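Endo-b-1,4-glucanase (Nasutitermes takasagoensis, PDB 1KS8) probably cleaves internal beta-1,4-glucosidic linkages in cellulose and related beta-glucans, as a family 9 glycoside hydrolase with an (alpha/alpha)6 catalytic domain. Local coordinates at residues R182-F185 with D186-N189; R192-Y195 with S196-I199; G321-A324 with S325-Q329; V281-L284 with I285-Q289. All blocks are in the same frame, centred on the assembly; numbering follows the deposited sequence.

Contact 1. Residues R182-F185 with D186-N189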
loop_
_atom_site.group_PDB
_atom_site.type_symbol
_atom_site.label_atom_id
_atom_site.label_comp_id
_atom_site.label_asym_id
_atom_site.label_seq_id
_atom_site.Cartn_x
_atom_site.Cartn_y
_atom_site.Cartn_z
ATOM N N ARG A 182 -6.439 7.251 -17.670
ATOM C CA ARG A 182 -7.497 6.943 -18.629
ATOM C C ARG A 182 -7.102 5.819 -19.579
ATOM O O ARG A 182 -7.898 4.925 -19.866
ATOM C CB ARG A 182 -7.855 8.184 -19.449
ATOM C CG ARG A 182 -8.433 9.332 -18.643
ATOM C CD ARG A 182 -8.957 10.422 -19.567
ATOM N NE ARG A 182 -9.525 11.546 -18.831
ATOM C CZ ARG A 182 -10.202 12.542 -19.396
ATOM N NH1 ARG A 182 -10.396 12.553 -20.707
ATOM N NH2 ARG A 182 -10.684 13.527 -18.650
ATOM N N GLN A 183 -5.870 5.876 -20.074
ATOM C CA GLN A 183 -5.375 4.869 -21.001
ATOM C C GLN A 183 -5.246 3.504 -20.339
ATOM O O GLN A 183 -5.598 2.489 -20.938
ATOM C CB GLN A 183 -4.027 5.308 -21.575
ATOM C CG GLN A 183 -4.088 6.668 -22.255
ATOM C CD GLN A 183 -2.739 7.136 -22.748
ATOM O OE1 GLN A 183 -1.714 6.885 -22.114
ATOM N NE2 GLN A 183 -2.732 7.840 -23.876
ATOM N N LEU A 184 -4.749 3.472 -19.106
ATOM C CA LEU A 184 -4.606 2.199 -18.408
ATOM C C LEU A 184 -5.958 1.578 -18.083
ATOM O O LEU A 184 -6.094 0.355 -18.095
ATOM C CB LEU A 184 -3.767 2.375 -17.138
ATOM C CG LEU A 184 -2.263 2.426 -17.433
ATOM C CD1 LEU A 184 -1.506 2.905 -16.207
ATOM C CD2 LEU A 184 -1.784 1.047 -17.870
ATOM N N PHE A 185 -6.961 2.407 -17.804
ATOM C CA PHE A 185 -8.284 1.865 -17.523
ATOM C C PHE A 185 -8.842 1.227 -18.790
ATOM O O PHE A 185 -9.414 0.143 -18.744
ATOM C CB PHE A 185 -9.259 2.941 -17.054
ATOM C CG PHE A 185 -10.657 2.423 -16.863
ATOM C CD1 PHE A 185 -10.952 1.556 -15.814
ATOM C CD2 PHE A 185 -11.659 2.737 -17.774
ATOM C CE1 PHE A 185 -12.225 1.004 -15.677
ATOM C CE2 PHE A 185 -12.936 2.191 -17.647
ATOM C CZ PHE A 185 -13.218 1.321 -16.598
ATOM N N ASP A 186 -8.681 1.910 -19.920
ATOM C CA ASP A 186 -9.168 1.383 -21.187
ATOM C C ASP A 186 -8.488 0.052 -21.477
ATOM O O ASP A 186 -9.129 -0.901 -21.911
ATOM C CB ASP A 186 -8.893 2.378 -22.315
ATOM C CG ASP A 186 -9.908 3.505 -22.355
ATOM O OD1 ASP A 186 -9.640 4.519 -23.030
ATOM O OD2 ASP A 186 -10.978 3.371 -21.721
ATOM N N PHE A 187 -7.184 -0.008 -21.227
ATOM C CA PHE A 187 -6.424 -1.232 -21.438
ATOM C C PHE A 187 -6.992 -2.340 -20.544
ATOM O O PHE A 187 -7.278 -3.445 -21.008
ATOM C CB PHE A 187 -4.941 -0.969 -21.123
ATOM C CG PHE A 187 -4.075 -2.205 -21.103
ATOM C CD1 PHE A 187 -4.247 -3.224 -22.036
ATOM C CD2 PHE A 187 -3.059 -2.328 -20.159
ATOM C CE1 PHE A 187 -3.419 -4.347 -22.028
ATOM C CE2 PHE A 187 -2.227 -3.445 -20.145
ATOM C CZ PHE A 187 -2.408 -4.456 -21.081
ATOM N N ALA A 188 -7.174 -2.030 -19.264
ATOM C CA ALA A 188 -7.704 -2.992 -18.303
ATOM C C ALA A 188 -9.107 -3.482 -18.653
ATOM O O ALA A 188 -9.415 -4.665 -18.517
ATOM C CB ALA A 188 -7.712 -2.377 -16.909
ATOM N N ASN A 189 -9.957 -2.570 -19.106
ATOM C CA ASN A 189 -11.333 -2.919 -19.434
ATOM C C ASN A 189 -11.519 -3.592 -20.792
ATOM O O ASN A 189 -12.369 -4.473 -20.939
ATOM C CB ASN A 189 -12.207 -1.666 -19.349
ATOM C CG ASN A 189 -13.685 -1.989 -19.314
ATOM O OD1 ASN A 189 -14.112 -2.908 -18.615
ATOM N ND2 ASN A 189 -14.477 -1.224 -20.056
HETATM O O HOH W 1 -10.603 5.605 -19.829
#
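Residues Arg182 to Asn189 form part of helix 171-190 in the (alpha/alpha)6 barrel, and the four bonds between Arg182-Phe185 and Asp186-Asn189 are all of the i to i+4 kind. Asp186 N reaches Arg182 O at 3.1 Å. Phe187 N to Gln183 O (3.0 Å) and Ala188 N to Leu184 O (2.9 Å) follow. These three have N-H...O angles near 160°, as expected of a regular alpha-helix. Asn189 N to Phe185 O is the shortest of the four, at 2.8 Å.

The apolar contacts lie on two sides. Asn189 CB sits over the rim of one face of the Phe185 ring, 4.2 Å from CZ, and the two side chains run alongside each other. Phe185 CG stands anti to its own N (chi1 175°), which carries the ring outward from the helix with a lean toward Asn189, and against Ala218, Ala219 and Leu222 of helix 212-226. An alanine at Phe185 would remove that ring and is likely to leave a gap against helix 212-226 and Asn189 CB without its apolar cover. Elsewhere on the helix, Leu184 CD2 approaches the edge of the Phe187 ring, and both side chains pack on helix 149-165.

Water supplies the remaining polar link: one molecule donates to Arg182 O at 2.8 Å and, weakly, to Asp186 OD2 at 3.0 Å.

Contact 2. Residues R192-Y195 with S196-I199; sequences RGKY and SDSI
Tyr195 O takes two backbone donors, Ile199 N at 2.7 Å and Ser198 N at 3.0 Å. The Ile199 N-H is nearly straight (166°) and arrives close to the C=O axis, whereas Ser198 N lies well above the carbonyl plane and its bond is more bent (141°). Lys194 O receives Asp197 N at 3.1 Å, again from above the plane. These i to i+3 bonds with one i to i+4 bond define the short, weakly bonded helical turn that follows helix 171-190.

Lys194 and Asp197 are joined through water. One molecule accepts from Lys194 N and donates to Asp197 OD2; a second accepts from Lys194 NZ and donates to the same OD2 at 2.7 Å. NZ itself stays 4.9 Å from OD2, too far for a direct salt bridge. The lysine chain, extended beyond CG, instead lays its methylenes by the carboxylate, with CD 3.6 Å from OD2, while OD1 has a long, weak ion pair with Arg203.

Farther out, Ile199 CD1 meets the edge of the Tyr195 ring, 4.2 Å from CD2, and Ser196 N and CB lie over one face. Tyr195 OH is bonded to Tyr206 O, and Ser196 OG to Ser208 N, tying the turn to the loop leading toward Asp210, which binds calcium in another structure of the protein, although none is bound here. The chemistry implies that backbone bonds set the turn, while any attraction between Lys194 and Asp197 would probably be relayed and weakened by the two waters.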
loop_
_atom_site.group_PDB
_atom_site.type_symbol
_atom_site.label_atom_id
_atom_site.label_comp_id
_atom_site.label_asym_id
_atom_site.label_seq_id
_atom_site.Cartn_x
_atom_site.Cartn_y
_atom_site.Cartn_z
ATOM N N ARG A 192 -9.447 -8.088 -20.924
ATOM C CA ARG A 192 -9.694 -8.762 -19.652
ATOM C C ARG A 192 -8.790 -9.956 -19.345
ATOM O O ARG A 192 -8.552 -10.810 -20.199
ATOM C CB ARG A 192 -11.155 -9.227 -19.597
ATOM C CG ARG A 192 -12.203 -8.139 -19.815
ATOM C CD ARG A 192 -12.266 -7.166 -18.647
ATOM N NE ARG A 192 -13.325 -6.169 -18.805
ATOM C CZ ARG A 192 -14.622 -6.405 -18.625
ATOM N NH1 ARG A 192 -15.043 -7.615 -18.278
ATOM N NH2 ARG A 192 -15.502 -5.426 -18.788
ATOM N N GLY A 193 -8.306 -10.013 -18.106
ATOM C CA GLY A 193 -7.453 -11.112 -17.689
ATOM C C GLY A 193 -6.752 -10.856 -16.367
ATOM O O GLY A 193 -6.640 -9.711 -15.929
ATOM N N LYS A 194 -6.296 -11.927 -15.722
ATOM C CA LYS A 194 -5.577 -11.823 -14.453
ATOM C C LYS A 194 -4.115 -11.541 -14.784
ATOM O O LYS A 194 -3.510 -12.275 -15.564
ATOM C CB LYS A 194 -5.657 -13.141 -13.681
ATOM C CG LYS A 194 -7.060 -13.607 -13.338
ATOM C CD LYS A 194 -7.013 -14.990 -12.694
ATOM C CE LYS A 194 -8.404 -15.515 -12.386
ATOM N NZ LYS A 194 -8.356 -16.888 -11.811
ATOM N N TYR A 195 -3.533 -10.507 -14.184
ATOM C CA TYR A 195 -2.144 -10.187 -14.490
ATOM C C TYR A 195 -1.154 -11.292 -14.131
ATOM O O TYR A 195 -0.132 -11.435 -14.799
ATOM C CB TYR A 195 -1.717 -8.874 -13.814
ATOM C CG TYR A 195 -1.028 -9.045 -12.474
ATOM C CD1 TYR A 195 -1.756 -9.345 -11.325
ATOM C CD2 TYR A 195 0.358 -8.925 -12.364
ATOM C CE1 TYR A 195 -1.122 -9.525 -10.097
ATOM C CE2 TYR A 195 1.003 -9.102 -11.142
ATOM C CZ TYR A 195 0.258 -9.402 -10.014
ATOM O OH TYR A 195 0.894 -9.578 -8.808
ATOM N N SER A 196 -1.439 -12.073 -13.092
ATOM C CA SER A 196 -0.511 -13.132 -12.707
ATOM C C SER A 196 -0.551 -14.345 -13.634
ATOM O O SER A 196 0.228 -15.285 -13.463
ATOM C CB SER A 196 -0.720 -13.552 -11.243
ATOM O OG SER A 196 -2.039 -13.986 -10.984
ATOM N N ASP A 197 -1.460 -14.327 -14.606
ATOM C CA ASP A 197 -1.529 -15.400 -15.593
ATOM C C ASP A 197 -0.609 -14.966 -16.738
ATOM O O ASP A 197 -0.208 -15.774 -17.575
ATOM C CB ASP A 197 -2.955 -15.591 -16.128
ATOM C CG ASP A 197 -3.836 -16.394 -15.187
ATOM O OD1 ASP A 197 -3.299 -17.078 -14.291
ATOM O OD2 ASP A 197 -5.073 -16.352 -15.356
ATOM N N SER A 198 -0.288 -13.673 -16.764
ATOM C CA SER A 198 0.594 -13.102 -17.780
ATOM C C SER A 198 2.006 -12.997 -17.202
ATOM O O SER A 198 2.961 -13.521 -17.774
ATOM C CB SER A 198 0.082 -11.726 -18.207
ATOM O OG SER A 198 -1.193 -11.841 -18.823
ATOM N N ILE A 199 2.134 -12.306 -16.075
ATOM C CA ILE A 199 3.419 -12.183 -15.397
ATOM C C ILE A 199 3.366 -13.348 -14.413
ATOM O O ILE A 199 3.020 -13.187 -13.240
ATOM C CB ILE A 199 3.534 -10.836 -14.652
ATOM C CG1 ILE A 199 3.460 -9.688 -15.665
ATOM C CG2 ILE A 199 4.842 -10.776 -13.872
ATOM C CD1 ILE A 199 3.555 -8.298 -15.058
HETATM O O HOH W 2 -6.529 -14.498 -17.005
HETATM O O HOH W 3 -6.401 -18.219 -13.893
#

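Contact 3. Residues G321-A324 with S325-Q329; sequences GLSA and SSYRQ
Ser323 O and Ala324 O accept the first i to i+4 bonds of helix 324-341, from Tyr327 N at 2.8 Å and from Arg328 N at 2.9 Å, the former with its donor nearly in line with the C=O bond (176°). Ser323 CB stands over one face of the Tyr327 ring, 3.8 Å from its centroid and 20° off the normal, a CH-pi contact displaced toward the rim. The tyrosine's CG lies anti to its carbonyl carbon (chi1 -79°), which folds the ring back along Leu322 and Ser323. Leu322 CB reaches CE2 of the ring at 3.8 Å, and a water bonded to both Ser323 OG and Tyr327 OH closes the far end.

These residues belong to the loop joining helix 303-319 to helix 324-341. Gly321, with positive phi, opens it in a Schellman motif at the end of the first helix, and Ser323 occupies the N-cap position of the second, although its side chain makes no capping bond.

Beyond the turn the tyrosine ring packs on Gln278, Val281 and Ile285 of helix 271-286. With a serine in place of Tyr327, Ser323 CB would probably lose the ring face it rests on, the bridging water one partner, and helix 271-286 the ring packed against it. On another side of the helix, Arg328 runs extended past Ala324 O and brings one guanidinium face over Ala324 CB, 3.9 Å from NH1. The end of that arginine is fixed by a salt bridge from NH2 to Glu319 OE1 at the close of helix 303-319.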
loop_
_atom_site.group_PDB
_atom_site.type_symbol
_atom_site.label_atom_id
_atom_site.label_comp_id
_atom_site.label_asym_id
_atom_site.label_seq_id
_atom_site.Cartn_x
_atom_site.Cartn_y
_atom_site.Cartn_z
ATOM N N GLY A 321 -21.067 9.608 7.780
ATOM C CA GLY A 321 -22.063 9.892 8.795
ATOM C C GLY A 321 -22.570 8.627 9.460
ATOM O O GLY A 321 -23.563 8.656 10.186
ATOM N N LEU A 322 -21.891 7.510 9.209
ATOM C CA LEU A 322 -22.274 6.231 9.797
ATOM C C LEU A 322 -21.617 6.052 11.161
ATOM O O LEU A 322 -20.388 5.992 11.255
ATOM C CB LEU A 322 -21.851 5.075 8.884
ATOM C CG LEU A 322 -22.563 4.926 7.538
ATOM C CD1 LEU A 322 -21.856 3.873 6.698
ATOM C CD2 LEU A 322 -24.019 4.543 7.766
ATOM N N SER A 323 -22.438 5.966 12.207
ATOM C CA SER A 323 -21.965 5.783 13.582
ATOM C C SER A 323 -20.570 6.369 13.753
ATOM O O SER A 323 -19.662 5.697 14.242
ATOM C CB SER A 323 -21.928 4.292 13.928
ATOM O OG SER A 323 -23.159 3.661 13.625
ATOM N N ALA A 324 -20.412 7.626 13.354
ATOM C CA ALA A 324 -19.122 8.305 13.405
ATOM C C ALA A 324 -18.314 8.135 14.685
ATOM O O ALA A 324 -17.154 7.729 14.636
ATOM C CB ALA A 324 -19.313 9.785 13.110
ATOM N N SER A 325 -18.913 8.446 15.828
ATOM C CA SER A 325 -18.206 8.333 17.100
ATOM C C SER A 325 -17.715 6.926 17.419
ATOM O O SER A 325 -16.541 6.732 17.748
ATOM C CB SER A 325 -19.092 8.838 18.242
ATOM O OG SER A 325 -19.332 10.227 18.111
ATOM N N SER A 326 -18.603 5.943 17.321
ATOM C CA SER A 326 -18.235 4.566 17.624
ATOM C C SER A 326 -17.249 3.980 16.618
ATOM O O SER A 326 -16.327 3.258 16.995
ATOM C CB SER A 326 -19.489 3.684 17.707
ATOM O OG SER A 326 -20.210 3.684 16.490
ATOM N N TYR A 327 -17.439 4.294 15.340
ATOM C CA TYR A 327 -16.550 3.789 14.298
ATOM C C TYR A 327 -15.145 4.368 14.452
ATOM O O TYR A 327 -14.150 3.652 14.331
ATOM C CB TYR A 327 -17.109 4.134 12.915
ATOM C CG TYR A 327 -18.232 3.231 12.443
ATOM C CD1 TYR A 327 -18.864 2.337 13.313
ATOM C CD2 TYR A 327 -18.667 3.278 11.120
ATOM C CE1 TYR A 327 -19.901 1.512 12.871
ATOM C CE2 TYR A 327 -19.700 2.461 10.670
ATOM C CZ TYR A 327 -20.312 1.584 11.547
ATOM O OH TYR A 327 -21.332 0.781 11.090
ATOM N N ARG A 328 -15.067 5.667 14.718
ATOM C CA ARG A 328 -13.779 6.326 14.899
ATOM C C ARG A 328 -13.077 5.794 16.141
ATOM O O ARG A 328 -11.865 5.574 16.136
ATOM C CB ARG A 328 -13.979 7.839 15.013
ATOM C CG ARG A 328 -14.311 8.492 13.685
ATOM C CD ARG A 328 -14.825 9.912 13.850
ATOM N NE ARG A 328 -15.006 10.549 12.549
ATOM C CZ ARG A 328 -15.709 11.659 12.339
ATOM N NH1 ARG A 328 -16.313 12.274 13.347
ATOM N NH2 ARG A 328 -15.798 12.158 11.111
ATOM N N GLN A 329 -13.842 5.582 17.207
ATOM C CA GLN A 329 -13.281 5.064 18.448
ATOM C C GLN A 329 -12.725 3.660 18.231
ATOM O O GLN A 329 -11.610 3.355 18.659
ATOM C CB GLN A 329 -14.353 5.024 19.538
ATOM C CG GLN A 329 -13.874 4.457 20.872
ATOM C CD GLN A 329 -12.980 5.417 21.641
ATOM O OE1 GLN A 329 -12.440 5.068 22.692
ATOM N NE2 GLN A 329 -12.827 6.632 21.128
HETATM O O HOH W 4 -23.581 2.903 11.062
#

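Contact 4. Residues V281-L284 with I285-Q289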
loop_
_atom_site.group_PDB
_atom_site.type_symbol
_atom_site.label_atom_id
_atom_site.label_comp_id
_atom_site.label_asym_id
_atom_site.label_seq_id
_atom_site.Cartn_x
_atom_site.Cartn_y
_atom_site.Cartn_z
ATOM N N VAL A 281 -18.767 -3.161 8.695
ATOM C CA VAL A 281 -18.137 -2.585 9.875
ATOM C C VAL A 281 -18.754 -3.123 11.160
ATOM O O VAL A 281 -18.034 -3.487 12.090
ATOM C CB VAL A 281 -18.229 -1.043 9.864
ATOM C CG1 VAL A 281 -17.676 -0.483 11.168
ATOM C CG2 VAL A 281 -17.437 -0.485 8.684
ATOM N N ASN A 282 -20.082 -3.181 11.214
ATOM C CA ASN A 282 -20.761 -3.688 12.402
ATOM C C ASN A 282 -20.318 -5.117 12.675
ATOM O O ASN A 282 -20.117 -5.505 13.826
ATOM C CB ASN A 282 -22.281 -3.633 12.216
ATOM C CG ASN A 282 -22.823 -2.213 12.247
ATOM O OD1 ASN A 282 -23.988 -1.975 11.916
ATOM N ND2 ASN A 282 -21.985 -1.264 12.649
ATOM N N TYR A 283 -20.161 -5.899 11.612
ATOM C CA TYR A 283 -19.718 -7.280 11.743
ATOM C C TYR A 283 -18.326 -7.345 12.365
ATOM O O TYR A 283 -18.075 -8.145 13.265
ATOM C CB TYR A 283 -19.682 -7.972 10.381
ATOM C CG TYR A 283 -18.977 -9.304 10.440
ATOM C CD1 TYR A 283 -19.561 -10.392 11.087
ATOM C CD2 TYR A 283 -17.690 -9.455 9.927
ATOM C CE1 TYR A 283 -18.880 -11.594 11.228
ATOM C CE2 TYR A 283 -16.998 -10.655 10.062
ATOM C CZ TYR A 283 -17.598 -11.717 10.716
ATOM O OH TYR A 283 -16.910 -12.896 10.880
ATOM N N LEU A 284 -17.416 -6.510 11.873
ATOM C CA LEU A 284 -16.058 -6.494 12.403
ATOM C C LEU A 284 -16.047 -6.151 13.886
ATOM O O LEU A 284 -15.399 -6.826 14.683
ATOM C CB LEU A 284 -15.197 -5.477 11.648
ATOM C CG LEU A 284 -14.852 -5.772 10.187
ATOM C CD1 LEU A 284 -14.027 -4.618 9.634
ATOM C CD2 LEU A 284 -14.078 -7.087 10.081
ATOM N N ILE A 285 -16.767 -5.097 14.250
ATOM C CA ILE A 285 -16.825 -4.651 15.636
ATOM C C ILE A 285 -17.489 -5.654 16.572
ATOM O O ILE A 285 -16.965 -5.961 17.645
ATOM C CB ILE A 285 -17.580 -3.305 15.745
ATOM C CG1 ILE A 285 -16.804 -2.222 14.992
ATOM C CG2 ILE A 285 -17.777 -2.923 17.209
ATOM C CD1 ILE A 285 -17.456 -0.856 15.010
ATOM N N ASN A 286 -18.629 -6.181 16.147
ATOM C CA ASN A 286 -19.398 -7.108 16.966
ATOM C C ASN A 286 -19.040 -8.587 16.906
ATOM O O ASN A 286 -19.125 -9.278 17.922
ATOM C CB ASN A 286 -20.890 -6.969 16.628
ATOM C CG ASN A 286 -21.444 -5.596 16.953
ATOM O OD1 ASN A 286 -22.417 -5.150 16.341
ATOM N ND2 ASN A 286 -20.845 -4.928 17.927
ATOM N N ASN A 287 -18.630 -9.081 15.740
ATOM C CA ASN A 287 -18.372 -10.510 15.615
ATOM C C ASN A 287 -17.031 -11.054 15.126
ATOM O O ASN A 287 -16.652 -12.162 15.507
ATOM C CB ASN A 287 -19.487 -11.124 14.767
ATOM C CG ASN A 287 -20.869 -10.834 15.330
ATOM O OD1 ASN A 287 -21.675 -10.137 14.710
ATOM N ND2 ASN A 287 -21.143 -11.360 16.515
ATOM N N GLN A 288 -16.319 -10.317 14.278
ATOM C CA GLN A 288 -15.030 -10.805 13.777
ATOM C C GLN A 288 -14.130 -11.267 14.921
ATOM O O GLN A 288 -14.071 -10.627 15.974
ATOM C CB GLN A 288 -14.316 -9.710 12.978
ATOM C CG GLN A 288 -12.877 -10.063 12.588
ATOM C CD GLN A 288 -12.790 -11.193 11.572
ATOM O OE1 GLN A 288 -11.885 -12.029 11.631
ATOM N NE2 GLN A 288 -13.721 -11.214 10.625
ATOM N N GLN A 289 -13.431 -12.378 14.709
ATOM C CA GLN A 289 -12.534 -12.910 15.724
ATOM C C GLN A 289 -11.530 -11.850 16.148
ATOM O O GLN A 289 -10.997 -11.113 15.316
ATOM C CB GLN A 289 -11.782 -14.135 15.199
ATOM C CG GLN A 289 -10.750 -14.670 16.187
ATOM C CD GLN A 289 -10.067 -15.934 15.711
ATOM O OE1 GLN A 289 -9.015 -16.316 16.230
ATOM N NE2 GLN A 289 -10.665 -16.599 14.730
#
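Tyr283 O is gripped by two backbone donors, Asn287 N at 2.7 Å and Gln288 N at 3.0 Å, which reach it from opposite faces of its carbonyl plane. Each lies about 25° out of that plane; one is the i+4 donor, the other the i+5. Before this point the helix is regular: Ile285 N bonds to Val281 O at 3.0 Å and Asn286 N to Asn282 O at 2.8 Å.

The paired grip marks the C-terminal end of helix 271-286 in the (alpha/alpha)6 barrel, where Asn287 is the first residue to leave helical angles. Lys290 NZ, just beyond, bonds to the carbonyl oxygens of Leu284, Ile285 and Gln288, where the partial negative charge of the helix end would probably stabilise the ammonium.

The Tyr283 ring folds over this end. Its CG is anti to the backbone N (chi1 169°), which carries the ring toward the chain's exit; Gln288 N lies over one face near the rim, and Asn287 CB comes within 3.6 Å of CE1. The Leu284 and Gln288 side chains lie side by side, with Leu284 CD2 3.9 Å from Gln288 CB. Val281 and Ile285 point the same way, Val281 CG1 meeting Ile285 CD1 at 3.9 Å.

Contacts 1 and 2 follow one another in the chain, their centres about 14 Å apart, and contacts 3 and 4 form a second pair; nearest atoms of the two pairs are at least about 24 Å apart. Contacts 1, 2 and 4 are partly buried, while contact 3 lies at the surface. Contact 1 lies in the closing turns of helix 171-190, carried by backbone bonds, its two phenylalanines turned to different neighbouring helices; contact 2 is a short turn with water-bridged polar groups. Both lie near residues that bind calcium in another structure of this protein. Contact 3 starts a helix, contact 4 ends one, and Tyr327 CZ, 3.4 Å from Val281 CG1, joins them.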